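Local coordinates for iron-binding protein (Staphylococcus epidermidis, PDB 4M7O), which probably binds iron or an iron-containing solute, as a solute-binding protein of the periplasmic binding protein family, at residues T33-R38 with Y120-S125; K106-K111 with G127-R132; V46-V51 with D57-K62; D81-H86 with K95-L100; F65-L70 with E87-S92. One frame throughout, in Å; residues are numbered along the deposited sequence.

Interaction 1 of 5, residues T33-R38 with Y120-S125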
# COMPACT_ATOMS: atom_id res chain seq x y z
N THR A 33 7.86 3.77 -8.97
CA THR A 33 9.26 3.52 -9.30
C THR A 33 9.53 2.03 -9.40
O THR A 33 10.23 1.59 -10.31
CB THR A 33 10.18 4.12 -8.26
OG1 THR A 33 9.95 5.54 -8.18
CG2 THR A 33 11.65 3.88 -8.63
N GLU A 34 8.95 1.24 -8.49
CA GLU A 34 9.19 -0.20 -8.50
C GLU A 34 8.65 -0.83 -9.78
O GLU A 34 9.29 -1.70 -10.36
CB GLU A 34 8.55 -0.86 -7.26
CG GLU A 34 9.24 -0.49 -5.96
CD GLU A 34 8.79 -1.38 -4.80
OE1 GLU A 34 8.57 -2.60 -5.02
OE2 GLU A 34 8.67 -0.86 -3.67
N ILE A 35 7.48 -0.37 -10.21
CA ILE A 35 6.83 -0.90 -11.39
C ILE A 35 7.62 -0.56 -12.65
O ILE A 35 7.80 -1.40 -13.53
CB ILE A 35 5.39 -0.34 -11.53
CG1 ILE A 35 4.51 -0.84 -10.38
CG2 ILE A 35 4.80 -0.72 -12.88
CD1 ILE A 35 3.18 -0.11 -10.29
N LEU A 36 8.08 0.69 -12.74
CA LEU A 36 8.90 1.14 -13.88
C LEU A 36 10.14 0.28 -14.04
O LEU A 36 10.50 -0.10 -15.16
CB LEU A 36 9.30 2.61 -13.71
CG LEU A 36 8.18 3.60 -13.98
CD1 LEU A 36 8.59 5.03 -13.57
CD2 LEU A 36 7.81 3.54 -15.47
N TYR A 37 10.80 -0.03 -12.93
CA TYR A 37 12.00 -0.86 -12.97
C TYR A 37 11.63 -2.26 -13.43
O TYR A 37 12.36 -2.85 -14.23
CB TYR A 37 12.69 -0.91 -11.59
CG TYR A 37 13.85 0.05 -11.44
CD1 TYR A 37 13.64 1.37 -11.08
CD2 TYR A 37 15.15 -0.37 -11.64
CE1 TYR A 37 14.69 2.23 -10.91
CE2 TYR A 37 16.21 0.49 -11.49
CZ TYR A 37 15.97 1.79 -11.13
OH TYR A 37 17.01 2.67 -10.98
N ARG A 38 10.50 -2.79 -12.96
CA ARG A 38 10.11 -4.16 -13.34
C ARG A 38 9.66 -4.23 -14.81
O ARG A 38 9.62 -5.30 -15.41
CB ARG A 38 9.02 -4.72 -12.40
CG ARG A 38 9.51 -5.04 -10.98
CD ARG A 38 10.57 -6.16 -10.96
NE ARG A 38 10.07 -7.39 -11.57
CZ ARG A 38 9.25 -8.25 -10.97
NH1 ARG A 38 8.83 -8.03 -9.73
NH2 ARG A 38 8.85 -9.34 -11.60
N TYR A 120 -2.91 -4.88 -10.05
CA TYR A 120 -2.64 -5.45 -11.36
C TYR A 120 -3.09 -4.48 -12.42
O TYR A 120 -2.41 -4.30 -13.43
CB TYR A 120 -3.36 -6.79 -11.55
CG TYR A 120 -2.95 -7.88 -10.59
CD1 TYR A 120 -1.70 -7.88 -9.97
CD2 TYR A 120 -3.81 -8.93 -10.31
CE1 TYR A 120 -1.34 -8.91 -9.08
CE2 TYR A 120 -3.46 -9.95 -9.44
CZ TYR A 120 -2.23 -9.94 -8.83
OH TYR A 120 -1.91 -10.97 -7.97
N ASP A 121 -4.25 -3.85 -12.20
CA ASP A 121 -4.74 -2.83 -13.13
C ASP A 121 -3.68 -1.76 -13.39
O ASP A 121 -3.44 -1.41 -14.53
CB ASP A 121 -6.01 -2.15 -12.62
CG ASP A 121 -7.24 -3.00 -12.81
OD1 ASP A 121 -7.16 -4.04 -13.51
OD2 ASP A 121 -8.30 -2.63 -12.26
N THR A 122 -3.04 -1.25 -12.34
CA THR A 122 -2.07 -0.18 -12.56
C THR A 122 -0.83 -0.68 -13.29
O THR A 122 -0.17 0.08 -14.00
CB THR A 122 -1.64 0.54 -11.27
OG1 THR A 122 -0.82 -0.34 -10.49
CG2 THR A 122 -2.86 0.99 -10.46
N PHE A 123 -0.50 -1.96 -13.11
CA PHE A 123 0.64 -2.53 -13.84
C PHE A 123 0.36 -2.38 -15.32
O PHE A 123 1.19 -1.87 -16.06
CB PHE A 123 0.85 -4.01 -13.51
CG PHE A 123 1.29 -4.28 -12.10
CD1 PHE A 123 1.50 -3.24 -11.20
CD2 PHE A 123 1.49 -5.58 -11.66
CE1 PHE A 123 1.90 -3.49 -9.89
CE2 PHE A 123 1.90 -5.84 -10.35
CZ PHE A 123 2.10 -4.79 -9.46
N LYS A 124 -0.83 -2.82 -15.74
CA LYS A 124 -1.23 -2.74 -17.14
C LYS A 124 -1.34 -1.31 -17.65
O LYS A 124 -0.98 -1.03 -18.79
CB LYS A 124 -2.57 -3.46 -17.36
CG LYS A 124 -2.49 -4.97 -17.29
N SER A 125 -1.86 -0.41 -16.81
CA SER A 125 -2.02 0.99 -17.21
C SER A 125 -0.68 1.62 -17.50
O SER A 125 -0.51 2.29 -18.53
CB SER A 125 -2.72 1.79 -16.11
OG SER A 125 -4.11 1.54 -16.13
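The hydroxyl OG1 of Thr122 is hydrogen-bonded to the carbonyl oxygen of Thr119, one turn earlier on the same helix. Across the contact, CD1 of Ile35 packs 4.0 Å from Thr122 OG1. The hydroxyl sits between the backbone N and the carbonyl carbon (chi1 71°), and this places it where it can reach back to Thr119.

The main touch is between Ile35 and Phe123. CD1 of Ile35 comes to 3.6 Å from CE1 of the Phe123 ring, and Ile35 CG1 lies 3.8 Å from the same CE1. The methyl also approaches Phe123 CD1, so it meets the CD1-CE1 bond of the ring obliquely. The two side chains cross at about a right angle. Ile35 carries CG1 anti to its own carbonyl carbon, and chi2 of 168° stretches the branch out towards helix 116-129. The backbones stay close here: the CA atoms of Ile35 and Phe123 are 6.9 Å apart.

All three residues are buried. Phe123 also packs on Leu139 of helix 133-152, and Ile35 on Ile126. On helix 30-38, Glu34 forms salt bridges with Arg259 and Arg263, away from this contact.

The interface is thus a small patch between two helices of the N-terminal lobe. Its chemistry is mainly apolar. This is consistent with apolar packing in a buried place rather than a directional bond, and the buried hydroxyl of Thr122 is satisfied within its own helix.

Interaction 2 of 5, residues K106-K111 with G127-R132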
# COMPACT_ATOMS: atom_id res chain seq x y z
N LYS A 106 4.01 15.51 -19.95
CA LYS A 106 2.95 14.55 -19.73
C LYS A 106 2.90 14.21 -18.23
O LYS A 106 3.89 13.73 -17.67
CB LYS A 106 3.20 13.29 -20.56
CG LYS A 106 2.21 12.14 -20.36
CD LYS A 106 0.86 12.39 -21.05
CE LYS A 106 -0.08 11.19 -20.85
NZ LYS A 106 -1.39 11.37 -21.54
N VAL A 107 1.78 14.51 -17.58
CA VAL A 107 1.66 14.27 -16.14
C VAL A 107 0.54 13.27 -15.87
O VAL A 107 -0.62 13.51 -16.23
CB VAL A 107 1.35 15.57 -15.37
CG1 VAL A 107 1.16 15.27 -13.89
CG2 VAL A 107 2.47 16.59 -15.60
N VAL A 108 0.89 12.15 -15.24
CA VAL A 108 -0.07 11.08 -15.00
C VAL A 108 -0.20 10.72 -13.53
O VAL A 108 0.80 10.55 -12.83
CB VAL A 108 0.28 9.82 -15.81
CG1 VAL A 108 -0.66 8.67 -15.46
CG2 VAL A 108 0.22 10.12 -17.30
N TYR A 109 -1.45 10.63 -13.06
CA TYR A 109 -1.73 10.21 -11.70
C TYR A 109 -2.24 8.77 -11.67
O TYR A 109 -3.41 8.51 -11.96
CB TYR A 109 -2.77 11.14 -11.06
CG TYR A 109 -2.30 12.57 -10.94
CD1 TYR A 109 -1.49 12.96 -9.89
CD2 TYR A 109 -2.66 13.52 -11.89
CE1 TYR A 109 -1.06 14.27 -9.77
CE2 TYR A 109 -2.24 14.84 -11.77
CZ TYR A 109 -1.43 15.20 -10.71
OH TYR A 109 -0.98 16.49 -10.57
N VAL A 110 -1.37 7.83 -11.32
CA VAL A 110 -1.76 6.42 -11.27
C VAL A 110 -2.82 6.22 -10.19
O VAL A 110 -2.65 6.67 -9.05
CB VAL A 110 -0.57 5.52 -10.97
CG1 VAL A 110 -0.99 4.05 -10.99
CG2 VAL A 110 0.55 5.77 -11.99
N LYS A 111 -3.91 5.55 -10.53
CA LYS A 111 -5.01 5.40 -9.58
C LYS A 111 -4.55 4.73 -8.28
O LYS A 111 -3.64 3.90 -8.29
CB LYS A 111 -6.20 4.66 -10.22
CG LYS A 111 -6.24 3.17 -9.95
CD LYS A 111 -7.65 2.62 -10.07
N GLY A 127 2.04 -0.01 -18.15
CA GLY A 127 2.58 -0.71 -19.30
C GLY A 127 2.09 -0.11 -20.60
O GLY A 127 2.87 0.06 -21.54
N GLN A 128 0.81 0.23 -20.67
CA GLN A 128 0.26 0.77 -21.91
C GLN A 128 0.73 2.20 -22.13
O GLN A 128 0.94 2.62 -23.26
CB GLN A 128 -1.26 0.69 -21.92
CG GLN A 128 -1.87 1.24 -23.20
CD GLN A 128 -3.32 0.84 -23.35
OE1 GLN A 128 -3.94 0.33 -22.40
NE2 GLN A 128 -3.88 1.04 -24.54
N LEU A 129 0.91 2.94 -21.04
CA LEU A 129 1.36 4.32 -21.10
C LEU A 129 2.77 4.42 -21.68
O LEU A 129 3.04 5.28 -22.52
CB LEU A 129 1.30 4.95 -19.70
CG LEU A 129 1.98 6.31 -19.50
CD1 LEU A 129 1.29 7.39 -20.32
CD2 LEU A 129 2.04 6.70 -18.03
N THR A 130 3.64 3.51 -21.25
CA THR A 130 5.06 3.53 -21.62
C THR A 130 5.42 2.57 -22.74
O THR A 130 6.60 2.30 -22.96
CB THR A 130 5.94 3.13 -20.43
OG1 THR A 130 5.60 1.80 -20.01
CG2 THR A 130 5.74 4.07 -19.27
N ASP A 131 4.41 2.04 -23.42
CA ASP A 131 4.63 1.08 -24.50
C ASP A 131 5.50 -0.09 -24.02
O ASP A 131 6.45 -0.49 -24.68
CB ASP A 131 5.26 1.76 -25.73
CG ASP A 131 5.13 0.92 -26.99
OD1 ASP A 131 4.26 0.03 -27.02
OD2 ASP A 131 5.90 1.16 -27.94
N ARG A 132 5.18 -0.62 -22.85
CA ARG A 132 5.86 -1.79 -22.32
C ARG A 132 4.82 -2.83 -21.95
O ARG A 132 4.88 -3.42 -20.88
CB ARG A 132 6.68 -1.40 -21.08
CG ARG A 132 7.70 -0.31 -21.35
CD ARG A 132 8.82 -0.79 -22.24
NE ARG A 132 9.72 -1.68 -21.51
CZ ARG A 132 10.71 -2.37 -22.05
NH1 ARG A 132 10.96 -2.30 -23.35
NH2 ARG A 132 11.47 -3.15 -21.29
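Leu129 has the most surface buried here, with Val108 second and Lys106 third. Leu129 stands on the last turn of helix 116-129 and reaches to strand 106-110 with both of its methyl groups. CD2 meets CG2 of Val108 at 3.9 Å, and these two side chains come together tip to tip. CD1 touches CE of Lys106 at 4.1 Å. The lysine and the leucine run past each other in opposite directions, so the touch is alongside.

The torsions explain the reach. Leu129 holds CG anti to the backbone N (chi1 169°), which carries its branch point towards the strand. Lys106 bends at chi2 (76°), which brings CE beside CD1 of Leu129. Lys106 is exposed to solvent. The contact is at the surface, and its chemistry across the two segments is apolar.

The helix ends just after Leu129. Thr130 is the first residue to leave helical angles, and Asp131 takes a left-handed conformation. Arg132 N then bonds to Gly127 O at 2.7 Å, and the two features are consistent with a Schellman motif. The side chain of Thr130 turns back to the carbonyl of Ile126. Leu129 also packs on Leu84 of the neighbouring strand 82-86, so its side chain serves two strands.

Strand 106-110 is an outermost strand of the five-stranded parallel sheet. The chain leaves it, forms helix 116-129 and returns over one side of the sheet. A helix packed against the strand that precedes it is the beta-alpha packing of a parallel alpha/beta lobe, as in periplasmic binding proteins of this kind.

Interaction 3 of 5, residues V46-V51 with D57-K62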
# COMPACT_ATOMS: atom_id res chain seq x y z
N VAL A 46 14.86 9.78 -14.50
CA VAL A 46 15.85 10.82 -14.16
C VAL A 46 15.65 11.35 -12.75
O VAL A 46 16.55 11.98 -12.18
CB VAL A 46 15.83 12.02 -15.16
CG1 VAL A 46 16.33 11.59 -16.52
CG2 VAL A 46 14.43 12.59 -15.28
N GLY A 47 14.48 11.10 -12.19
CA GLY A 47 14.13 11.59 -10.87
C GLY A 47 13.20 10.64 -10.12
O GLY A 47 12.33 9.98 -10.72
N VAL A 48 13.38 10.57 -8.81
CA VAL A 48 12.49 9.78 -7.96
C VAL A 48 12.15 10.64 -6.77
O VAL A 48 12.60 11.78 -6.68
CB VAL A 48 13.15 8.47 -7.50
CG1 VAL A 48 13.34 7.54 -8.69
CG2 VAL A 48 14.51 8.76 -6.86
N SER A 49 11.36 10.12 -5.84
CA SER A 49 11.02 10.90 -4.67
C SER A 49 12.05 10.67 -3.58
O SER A 49 12.84 9.71 -3.62
CB SER A 49 9.63 10.55 -4.16
OG SER A 49 9.67 9.45 -3.29
N THR A 50 12.04 11.54 -2.58
CA THR A 50 13.00 11.45 -1.49
C THR A 50 12.78 10.23 -0.61
O THR A 50 13.62 9.93 0.24
CB THR A 50 12.88 12.68 -0.61
OG1 THR A 50 11.49 12.94 -0.39
CG2 THR A 50 13.53 13.88 -1.30
N VAL A 51 11.64 9.55 -0.78
CA VAL A 51 11.36 8.36 0.01
C VAL A 51 11.42 7.06 -0.79
O VAL A 51 11.04 6.01 -0.29
CB VAL A 51 10.02 8.47 0.77
CG1 VAL A 51 10.09 9.60 1.80
CG2 VAL A 51 8.85 8.68 -0.20
N ASP A 57 19.85 1.10 -4.17
CA ASP A 57 20.54 2.21 -4.83
C ASP A 57 19.67 2.92 -5.88
O ASP A 57 20.21 3.54 -6.80
CB ASP A 57 21.84 1.74 -5.49
CG ASP A 57 22.81 1.13 -4.49
OD1 ASP A 57 22.62 1.34 -3.28
OD2 ASP A 57 23.78 0.46 -4.93
N VAL A 58 18.34 2.83 -5.77
CA VAL A 58 17.48 3.48 -6.76
C VAL A 58 17.73 4.99 -6.88
O VAL A 58 17.60 5.57 -7.96
CB VAL A 58 15.98 3.22 -6.48
CG1 VAL A 58 15.57 3.79 -5.12
CG2 VAL A 58 15.12 3.80 -7.60
N LYS A 59 18.13 5.61 -5.77
CA LYS A 59 18.28 7.06 -5.73
C LYS A 59 19.58 7.56 -6.38
O LYS A 59 19.66 8.73 -6.76
CB LYS A 59 18.22 7.56 -4.29
CG LYS A 59 16.83 7.56 -3.66
CD LYS A 59 16.96 7.91 -2.19
CE LYS A 59 15.71 8.51 -1.63
NZ LYS A 59 15.97 8.94 -0.22
N LYS A 60 20.58 6.70 -6.48
CA LYS A 60 21.87 7.08 -7.03
C LYS A 60 21.79 7.37 -8.53
O LYS A 60 21.20 6.60 -9.31
CB LYS A 60 22.93 6.01 -6.74
CG LYS A 60 23.11 5.76 -5.24
CD LYS A 60 24.19 4.72 -4.96
N GLY A 61 22.39 8.49 -8.94
CA GLY A 61 22.34 8.89 -10.34
C GLY A 61 20.96 9.38 -10.75
O GLY A 61 20.62 9.35 -11.94
N LYS A 62 20.17 9.85 -9.78
CA LYS A 62 18.85 10.44 -10.05
C LYS A 62 18.63 11.74 -9.27
O LYS A 62 19.23 11.93 -8.21
CB LYS A 62 17.73 9.45 -9.67
CG LYS A 62 17.81 8.09 -10.37
CD LYS A 62 16.51 7.32 -10.25
CE LYS A 62 16.60 6.02 -11.04
NZ LYS A 62 17.79 5.19 -10.67
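Val48 and Lys62 make the tight part of this contact. CG1 of Val48 lies 3.5 Å from CD of Lys62, and the two side chains cross at a slant. The backbones are also close: Val46 O is 3.5 Å from Lys62 CA. Val58 adds a longer touch, with its CG2 4.3 Å from Val48 CG1. The end of Lys62 turns away at chi4 (53°), and NZ bonds to Val58 O at 2.7 Å. Tyr37 OH is a second partner of this NZ, so the ammonium is held from two residues.

The other side is looser in packing but pinned by one bond. Lys59 is partly exposed and lies extended past Val48 CG2. Its NZ donates a hydrogen bond to Thr50 O at 2.6 Å, from well above the carbonyl plane (50° out of it). Two turns overlap here, type I from Asp57 to Lys60 and type II from Lys59 to Lys62. Val51 N bonds to Ser49 OG in an ST turn, and Ser49 OG also pairs with Asp52.

Strand 45-49 lies between strands 25-27 and 63-65 in the parallel sheet. Segment 57-62 lies in the loop before strand 63-65. Helix 30-38 covers it through Thr33 and Tyr37, which pack on Val58.

Interaction 4 of 5, residues D81-H86 with K95-L100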
# COMPACT_ATOMS: atom_id res chain seq x y z
N ASP A 81 9.99 14.15 -19.77
CA ASP A 81 8.92 14.00 -20.75
C ASP A 81 7.73 13.24 -20.13
O ASP A 81 6.65 13.18 -20.72
CB ASP A 81 9.41 13.31 -22.03
CG ASP A 81 10.19 12.03 -21.75
OD1 ASP A 81 10.16 11.52 -20.61
OD2 ASP A 81 10.85 11.53 -22.69
N LEU A 82 7.95 12.66 -18.95
CA LEU A 82 6.86 12.02 -18.22
C LEU A 82 7.05 12.20 -16.72
O LEU A 82 8.13 11.93 -16.19
CB LEU A 82 6.78 10.53 -18.54
CG LEU A 82 5.75 9.74 -17.73
CD1 LEU A 82 4.34 10.18 -18.11
CD2 LEU A 82 5.92 8.24 -17.91
N ILE A 83 6.01 12.66 -16.04
CA ILE A 83 6.02 12.65 -14.58
C ILE A 83 4.93 11.71 -14.11
O ILE A 83 3.73 11.98 -14.28
CB ILE A 83 5.76 14.03 -13.97
CG1 ILE A 83 6.81 15.03 -14.43
CG2 ILE A 83 5.72 13.93 -12.44
CD1 ILE A 83 6.47 16.45 -14.07
N LEU A 84 5.35 10.61 -13.50
CA LEU A 84 4.42 9.56 -13.15
C LEU A 84 4.12 9.67 -11.66
O LEU A 84 4.92 9.24 -10.81
CB LEU A 84 5.05 8.20 -13.50
CG LEU A 84 4.11 7.00 -13.38
CD1 LEU A 84 2.90 7.20 -14.27
CD2 LEU A 84 4.85 5.71 -13.73
N ALA A 85 2.96 10.25 -11.35
CA ALA A 85 2.57 10.48 -9.96
C ALA A 85 1.44 9.54 -9.57
O ALA A 85 1.10 8.62 -10.31
CB ALA A 85 2.16 11.94 -9.75
N HIS A 86 0.83 9.80 -8.42
CA HIS A 86 -0.17 8.90 -7.85
C HIS A 86 -1.43 9.68 -7.52
O HIS A 86 -1.35 10.86 -7.16
CB HIS A 86 0.40 8.30 -6.58
CG HIS A 86 -0.26 7.03 -6.16
ND1 HIS A 86 -1.10 6.95 -5.07
CD2 HIS A 86 -0.17 5.77 -6.66
CE1 HIS A 86 -1.51 5.70 -4.92
NE2 HIS A 86 -0.96 4.96 -5.88
N LYS A 95 -0.81 20.88 -7.08
CA LYS A 95 -0.65 22.33 -7.07
C LYS A 95 0.55 22.75 -7.90
O LYS A 95 0.53 23.79 -8.55
CB LYS A 95 -0.45 22.82 -5.63
CG LYS A 95 -1.56 22.46 -4.64
CD LYS A 95 -1.15 22.86 -3.22
CE LYS A 95 -2.17 22.44 -2.18
NZ LYS A 95 -3.46 23.19 -2.28
N VAL A 96 1.61 21.94 -7.85
CA VAL A 96 2.85 22.26 -8.55
C VAL A 96 2.88 21.62 -9.94
O VAL A 96 3.30 22.26 -10.91
CB VAL A 96 4.08 21.81 -7.72
CG1 VAL A 96 5.38 22.09 -8.47
CG2 VAL A 96 4.07 22.47 -6.34
N LEU A 97 2.42 20.38 -10.05
CA LEU A 97 2.47 19.67 -11.32
C LEU A 97 1.62 20.32 -12.41
O LEU A 97 1.92 20.17 -13.59
CB LEU A 97 2.07 18.20 -11.15
CG LEU A 97 3.01 17.39 -10.25
CD1 LEU A 97 2.47 15.99 -10.01
CD2 LEU A 97 4.43 17.33 -10.83
N LYS A 98 0.57 21.04 -12.03
CA LYS A 98 -0.28 21.74 -12.99
C LYS A 98 0.55 22.67 -13.87
O LYS A 98 0.27 22.82 -15.06
CB LYS A 98 -1.38 22.54 -12.28
CG LYS A 98 -2.55 21.70 -11.81
N SER A 99 1.58 23.27 -13.28
CA SER A 99 2.52 24.11 -14.02
C SER A 99 3.28 23.30 -15.08
O SER A 99 3.38 23.72 -16.22
CB SER A 99 3.50 24.78 -13.07
OG SER A 99 2.84 25.73 -12.26
N LEU A 100 3.80 22.14 -14.68
CA LEU A 100 4.56 21.30 -15.61
C LEU A 100 3.70 20.88 -16.80
O LEU A 100 4.12 21.00 -17.96
CB LEU A 100 5.13 20.08 -14.89
CG LEU A 100 6.51 20.24 -14.22
CD1 LEU A 100 7.61 20.31 -15.27
CD2 LEU A 100 6.57 21.46 -13.30
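Ile83 has CG1 anti to its carbonyl carbon (chi1 -59°), and Leu97 has CG placed in the same way (chi1 -63°). Both chains are then extended at chi2, and their ends meet between strand 82-86 and helix 94-102. These elements, with strand 106-110, form a beta-alpha-beta crossover of the parallel sheet. As expected for such a unit, the helix runs nearly antiparallel to the strand. The angle between the two segments is 157°, and their axes come within 10.9 Å.

Ile83 is the centre of the contact. Its CD1 touches CD2 of Leu97 at 3.9 Å and CG of Leu100 at 3.8 Å. Its CG2 adds a touch to the same Leu97 methyl at 4.0 Å. Ile83 and Leu97 lie aslant, while Ile83 and Leu100 cross at about a right angle. The isoleucine therefore fits against two leucines that lie three residues apart on one face of the helix.

All four touching residues are buried, and only carbon meets carbon. The two leucines also pack elsewhere: Leu97 on Tyr109 of strand 106-110, and Leu100 on Ile76 of helix 72-77. Leu84 points away from helix 94-102 and packs on Ile126 of helix 116-129. The sheet is thus covered on both sides here. Further along the strand, the CB of Ala85 ends the contact 4.1 Å from Leu97 CD1.

Interaction 5 of 5, residues F65-L70 with E87-S92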
# COMPACT_ATOMS: atom_id res chain seq x y z
N PHE A 65 13.06 14.30 -5.47
CA PHE A 65 12.04 15.31 -5.26
C PHE A 65 11.22 15.01 -4.01
O PHE A 65 10.90 13.84 -3.73
CB PHE A 65 11.12 15.38 -6.48
CG PHE A 65 11.84 15.79 -7.73
CD1 PHE A 65 12.13 17.12 -7.96
CD2 PHE A 65 12.26 14.85 -8.66
CE1 PHE A 65 12.82 17.53 -9.11
CE2 PHE A 65 12.95 15.25 -9.81
CZ PHE A 65 13.23 16.58 -10.04
N ASP A 66 10.92 16.06 -3.26
CA ASP A 66 10.03 15.93 -2.11
C ASP A 66 8.62 16.10 -2.65
O ASP A 66 8.23 17.21 -2.98
CB ASP A 66 10.32 17.03 -1.10
CG ASP A 66 9.56 16.85 0.20
OD1 ASP A 66 8.56 16.09 0.24
OD2 ASP A 66 9.98 17.47 1.20
N ALA A 67 7.86 15.01 -2.71
CA ALA A 67 6.52 15.05 -3.29
C ALA A 67 5.57 15.95 -2.51
O ALA A 67 4.53 16.39 -3.04
CB ALA A 67 5.94 13.65 -3.38
N MSE A 68 5.90 16.23 -1.25
CA MSE A 68 5.04 17.08 -0.41
C MSE A 68 5.44 18.54 -0.53
O MSE A 68 4.66 19.43 -0.22
CB MSE A 68 5.10 16.64 1.05
CG MSE A 68 4.36 15.33 1.33
SE MSE A 68 2.45 15.43 0.90
CE MSE A 68 1.99 16.92 2.06
N ASN A 69 6.66 18.77 -1.00
CA ASN A 69 7.19 20.12 -1.10
C ASN A 69 7.95 20.29 -2.42
O ASN A 69 9.15 20.58 -2.43
CB ASN A 69 8.10 20.41 0.10
CG ASN A 69 7.35 20.34 1.44
OD1 ASN A 69 7.61 19.46 2.27
ND2 ASN A 69 6.42 21.28 1.66
N LEU A 70 7.25 20.09 -3.54
CA LEU A 70 7.91 19.98 -4.85
C LEU A 70 8.54 21.27 -5.31
O LEU A 70 7.88 22.32 -5.32
CB LEU A 70 6.93 19.48 -5.92
CG LEU A 70 6.63 17.98 -5.93
CD1 LEU A 70 5.60 17.67 -7.01
CD2 LEU A 70 7.89 17.16 -6.16
N GLU A 87 -2.59 9.04 -7.64
CA GLU A 87 -3.86 9.68 -7.31
C GLU A 87 -3.83 10.29 -5.91
O GLU A 87 -4.39 11.35 -5.69
CB GLU A 87 -5.04 8.70 -7.44
CG GLU A 87 -6.41 9.34 -7.31
CD GLU A 87 -7.54 8.32 -7.28
OE1 GLU A 87 -7.28 7.11 -7.47
OE2 GLU A 87 -8.70 8.74 -7.07
N SER A 88 -3.15 9.63 -4.97
CA SER A 88 -3.11 10.13 -3.59
C SER A 88 -2.42 11.50 -3.45
O SER A 88 -2.51 12.13 -2.40
CB SER A 88 -2.43 9.11 -2.66
OG SER A 88 -1.10 8.86 -3.07
N GLN A 89 -1.76 11.94 -4.52
CA GLN A 89 -0.96 13.17 -4.52
C GLN A 89 -1.60 14.32 -5.26
O GLN A 89 -1.02 15.41 -5.31
CB GLN A 89 0.42 12.90 -5.15
CG GLN A 89 1.27 11.90 -4.39
CD GLN A 89 2.49 11.45 -5.16
OE1 GLN A 89 2.42 11.21 -6.38
NE2 GLN A 89 3.61 11.31 -4.47
N LYS A 90 -2.77 14.11 -5.86
CA LYS A 90 -3.43 15.19 -6.59
C LYS A 90 -3.58 16.47 -5.78
O LYS A 90 -3.37 17.57 -6.30
CB LYS A 90 -4.80 14.75 -7.12
CG LYS A 90 -4.75 13.78 -8.30
CD LYS A 90 -6.12 13.66 -8.96
CE LYS A 90 -6.20 12.47 -9.91
NZ LYS A 90 -7.59 12.30 -10.42
N ASN A 91 -3.92 16.33 -4.49
CA ASN A 91 -4.20 17.50 -3.65
C ASN A 91 -2.99 18.21 -3.04
O ASN A 91 -3.11 19.30 -2.50
CB ASN A 91 -5.21 17.14 -2.57
CG ASN A 91 -6.56 16.78 -3.14
OD1 ASN A 91 -7.04 17.45 -4.07
ND2 ASN A 91 -7.18 15.73 -2.61
N SER A 92 -1.81 17.59 -3.13
CA SER A 92 -0.60 18.23 -2.63
C SER A 92 0.38 18.51 -3.77
O SER A 92 0.73 19.66 -4.04
CB SER A 92 0.05 17.38 -1.54
OG SER A 92 0.12 16.03 -1.94
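Ala67 and Met68 sit at the middle of a type I turn that runs from Asp66 to Asn69, facing Gln89 and Ser92. Asn69 N bonds to Asp66 O at 3.0 Å. An Asx turn lies over it: Met68 N bonds to Asp66 OD1 at 3.1 Å, with an angle of 151° at the hydrogen. The donor comes from above the carboxylate plane. On the other side, residues 87-89 form a short 3-10 segment, and Ser92 N bonds to Gln89 O. The CA atoms of Met68 and Ser92 are 6.2 Å apart, those of Ala67 and Gln89 7.8 Å.

Two side-chain touches carry the contact. The CB of Ala67 lies 3.5 Å from NE2 of Gln89. Met68, modelled as selenomethionine, folds back at chi2 (-61°) and again at chi3. This brings SE to 3.7 Å from Ser92 OG and 3.9 Å from Ser92 CB.

Gln89 is buried and its amide is held at both ends. NE2 bonds to Leu28 O, and OE1 accepts from His86 N. The alanine methyl therefore meets an amide whose rotation is already fixed.

Both segments belong to the connections that follow strands 63-65 and 82-86, at the C-terminal edge of the parallel sheet. Across them the chemistry is van der Waals contact of a methyl with an amide and of selenium with a serine. The firm polar bonds lie within each turn or run to other residues, so the contact itself adds packing but no directional bond among those found.

Overall arrangement
All five interactions lie in the lobe built on the parallel sheet with strand order 63-65, 45-49, 25-27, 82-86, 106-110. Interactions 1 and 2 share helix 116-129; their centres are 9 Å apart, and Thr122 packs on Val110. Interactions 2 and 4 meet through neighbouring strands, with a probable hydrogen bond from Ala85 N to Val108 O. Interactions 4 and 5 also have centres 9 Å apart and touch through Leu97 and Leu70. Interactions 1 and 3, with centres 17 Å apart, are joined by packing of Thr33 on Val48. Interaction 3 meets interaction 5 by strand pairing at Phe65. Interactions 2 and 3 do not touch, although both reach the sheet.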